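Local atomic coordinates of vaginolysin (Gardnerella vaginalis, PDB entry 5IMY), a protein that probably binds cholesterol in host membranes and lyses the cells, as a secreted pore-forming toxin of the cholesterol-dependent cytolysin family. Residues A[210-215]-A[267-272]. Numbering follows the deposited sequence.
Sequences QIVNFK and VKFDTT
Gln-210 and Phe-269 form a hydrogen-bonded antiparallel pair in the central sheet of the cytolysin fold, where segments 210-215 and 267-271, on strands 208-223 and 263-271, run at 160° between their N-to-C directions. Two backbone bonds join the pair: Gln-210 N to Phe-269 O, 2.5 Å, and Phe-269 N to Gln-210 O, 2.7 Å. Lys-268 CA makes a CA-H...O contact with Gln-210 O at 3.3 Å.

Ile-211 and Lys-268 follow as the non-hydrogen-bonded pair, on the other face of the sheet. The Ile-211 side chain crosses that of Lys-268 obliquely, with CD1 3.7 Å from Lys-268 CG; the lysine then bends at chi3 (70°), and its NZ hydrogen-bonds Leu-195 O.

Val-212 restores the bonded pattern: Val-212 N to Val-267 O and Val-267 N to Val-212 O are both 2.9 Å. With CG1 anti to the backbone N (chi1 -178°), Val-212 CG2 is left anti to the carbonyl carbon and approaches the Phe-269 ring obliquely, 3.7 Å from CE2. This largely apolar face, shared by Gln-210, Val-212, Phe-214, Val-267 and Phe-269, packs against helices 278-286 and 326-335; Leu-329 touches Phe-214, Val-267 and Phe-269.

Val-212 CG1 covers one face of the Phe-214 ring, 3.4 Å above its plane and offset toward the rim, while Val-267 CG2 meets the ring edge 3.5 Å from Phe-214 CD2.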
loop_
_atom_site.group_PDB
_atom_site.type_symbol
_atom_site.label_atom_id
_atom_site.label_comp_id
_atom_site.label_asym_id
_atom_site.label_seq_id
_atom_site.Cartn_x
_atom_site.Cartn_y
_atom_site.Cartn_z
ATOM N N GLN A 210 -5.138 -22.995 -1.246
ATOM C CA GLN A 210 -4.928 -23.053 -2.685
ATOM C C GLN A 210 -5.613 -24.297 -3.230
ATOM O O GLN A 210 -5.478 -25.382 -2.657
ATOM C CB GLN A 210 -3.433 -23.079 -3.026
ATOM C CG GLN A 210 -3.113 -22.714 -4.465
ATOM C CD GLN A 210 -3.398 -21.257 -4.771
ATOM O OE1 GLN A 210 -3.585 -20.443 -3.866
ATOM N NE2 GLN A 210 -3.435 -20.920 -6.054
ATOM N N ILE A 211 -6.345 -24.136 -4.330
ATOM C CA ILE A 211 -7.020 -25.237 -5.009
ATOM C C ILE A 211 -6.363 -25.426 -6.366
ATOM O O ILE A 211 -6.154 -24.454 -7.102
ATOM C CB ILE A 211 -8.528 -24.970 -5.162
ATOM C CG1 ILE A 211 -9.167 -24.690 -3.796
ATOM C CG2 ILE A 211 -9.213 -26.147 -5.850
ATOM C CD1 ILE A 211 -8.996 -25.807 -2.779
ATOM N N VAL A 212 -6.039 -26.672 -6.699
ATOM C CA VAL A 212 -5.298 -26.985 -7.916
ATOM C C VAL A 212 -5.888 -28.240 -8.542
ATOM O O VAL A 212 -6.035 -29.266 -7.871
ATOM C CB VAL A 212 -3.795 -27.178 -7.632
ATOM C CG1 VAL A 212 -3.035 -27.452 -8.922
ATOM C CG2 VAL A 212 -3.229 -25.954 -6.926
ATOM N N ASN A 213 -6.224 -28.153 -9.825
ATOM C CA ASN A 213 -6.697 -29.292 -10.602
ATOM C C ASN A 213 -5.522 -29.848 -11.396
ATOM O O ASN A 213 -4.936 -29.136 -12.216
ATOM C CB ASN A 213 -7.835 -28.873 -11.535
ATOM C CG ASN A 213 -8.448 -30.046 -12.279
ATOM O OD1 ASN A 213 -8.428 -31.181 -11.804
ATOM N ND2 ASN A 213 -8.998 -29.773 -13.457
ATOM N N PHE A 214 -5.170 -31.105 -11.144
ATOM C CA PHE A 214 -4.093 -31.774 -11.864
ATOM C C PHE A 214 -4.686 -32.729 -12.889
ATOM O O PHE A 214 -5.533 -33.563 -12.549
ATOM C CB PHE A 214 -3.178 -32.544 -10.910
ATOM C CG PHE A 214 -2.274 -31.671 -10.099
ATOM C CD1 PHE A 214 -1.097 -31.178 -10.639
ATOM C CD2 PHE A 214 -2.593 -31.344 -8.794
ATOM C CE1 PHE A 214 -0.261 -30.373 -9.893
ATOM C CE2 PHE A 214 -1.761 -30.542 -8.043
ATOM C CZ PHE A 214 -0.592 -30.054 -8.592
ATOM N N LYS A 215 -4.241 -32.603 -14.136
ATOM C CA LYS A 215 -4.661 -33.482 -15.220
ATOM C C LYS A 215 -3.429 -34.128 -15.831
ATOM O O LYS A 215 -2.556 -33.432 -16.361
ATOM C CB LYS A 215 -5.447 -32.714 -16.283
ATOM C CG LYS A 215 -6.933 -32.622 -15.991
ATOM C CD LYS A 215 -7.635 -31.669 -16.939
ATOM C CE LYS A 215 -9.127 -31.642 -16.669
ATOM N NZ LYS A 215 -9.804 -30.503 -17.346
ATOM N N VAL A 267 -6.577 -30.970 -5.614
ATOM C CA VAL A 267 -5.702 -30.878 -4.451
ATOM C C VAL A 267 -5.956 -29.556 -3.746
ATOM O O VAL A 267 -6.013 -28.503 -4.391
ATOM C CB VAL A 267 -4.216 -30.997 -4.842
ATOM C CG1 VAL A 267 -3.344 -31.015 -3.596
ATOM C CG2 VAL A 267 -3.984 -32.247 -5.677
ATOM N N LYS A 268 -6.100 -29.611 -2.425
ATOM C CA LYS A 268 -6.244 -28.426 -1.588
ATOM C C LYS A 268 -4.976 -28.255 -0.763
ATOM O O LYS A 268 -4.644 -29.120 0.055
ATOM C CB LYS A 268 -7.463 -28.544 -0.673
ATOM C CG LYS A 268 -7.623 -27.380 0.308
ATOM C CD LYS A 268 -8.768 -27.605 1.291
ATOM C CE LYS A 268 -8.451 -28.707 2.295
ATOM N NZ LYS A 268 -9.570 -28.950 3.244
ATOM N N PHE A 269 -4.270 -27.150 -0.985
ATOM C CA PHE A 269 -3.162 -26.738 -0.134
ATOM C C PHE A 269 -3.661 -25.668 0.823
ATOM O O PHE A 269 -4.245 -24.671 0.386
ATOM C CB PHE A 269 -1.999 -26.173 -0.950
ATOM C CG PHE A 269 -1.492 -27.090 -2.021
ATOM C CD1 PHE A 269 -0.370 -27.871 -1.805
ATOM C CD2 PHE A 269 -2.121 -27.155 -3.252
ATOM C CE1 PHE A 269 0.107 -28.710 -2.792
ATOM C CE2 PHE A 269 -1.648 -27.990 -4.243
ATOM C CZ PHE A 269 -0.532 -28.769 -4.012
ATOM N N ASP A 270 -3.432 -25.863 2.119
ATOM C CA ASP A 270 -3.718 -24.814 3.082
ATOM C C ASP A 270 -2.677 -24.831 4.189
ATOM O O ASP A 270 -2.062 -25.861 4.476
ATOM C CB ASP A 270 -5.137 -24.935 3.676
ATOM C CG ASP A 270 -5.350 -26.221 4.455
ATOM O OD1 ASP A 270 -4.359 -26.870 4.841
ATOM O OD2 ASP A 270 -6.525 -26.577 4.695
ATOM N N THR A 271 -2.481 -23.665 4.797
ATOM C CA THR A 271 -1.571 -23.514 5.919
ATOM C C THR A 271 -2.132 -22.449 6.845
ATOM O O THR A 271 -2.922 -21.594 6.432
ATOM C CB THR A 271 -0.158 -23.122 5.465
ATOM O OG1 THR A 271 0.712 -23.060 6.602
ATOM C CG2 THR A 271 -0.169 -21.762 4.768
ATOM N N THR A 272 -1.720 -22.510 8.105
ATOM C CA THR A 272 -2.050 -21.459 9.053
ATOM C C THR A 272 -1.038 -20.323 9.024
ATOM O O THR A 272 -1.154 -19.386 9.820
ATOM C CB THR A 272 -2.158 -22.036 10.472
ATOM O OG1 THR A 272 -2.802 -21.086 11.330
ATOM C CG2 THR A 272 -0.783 -22.379 11.037
#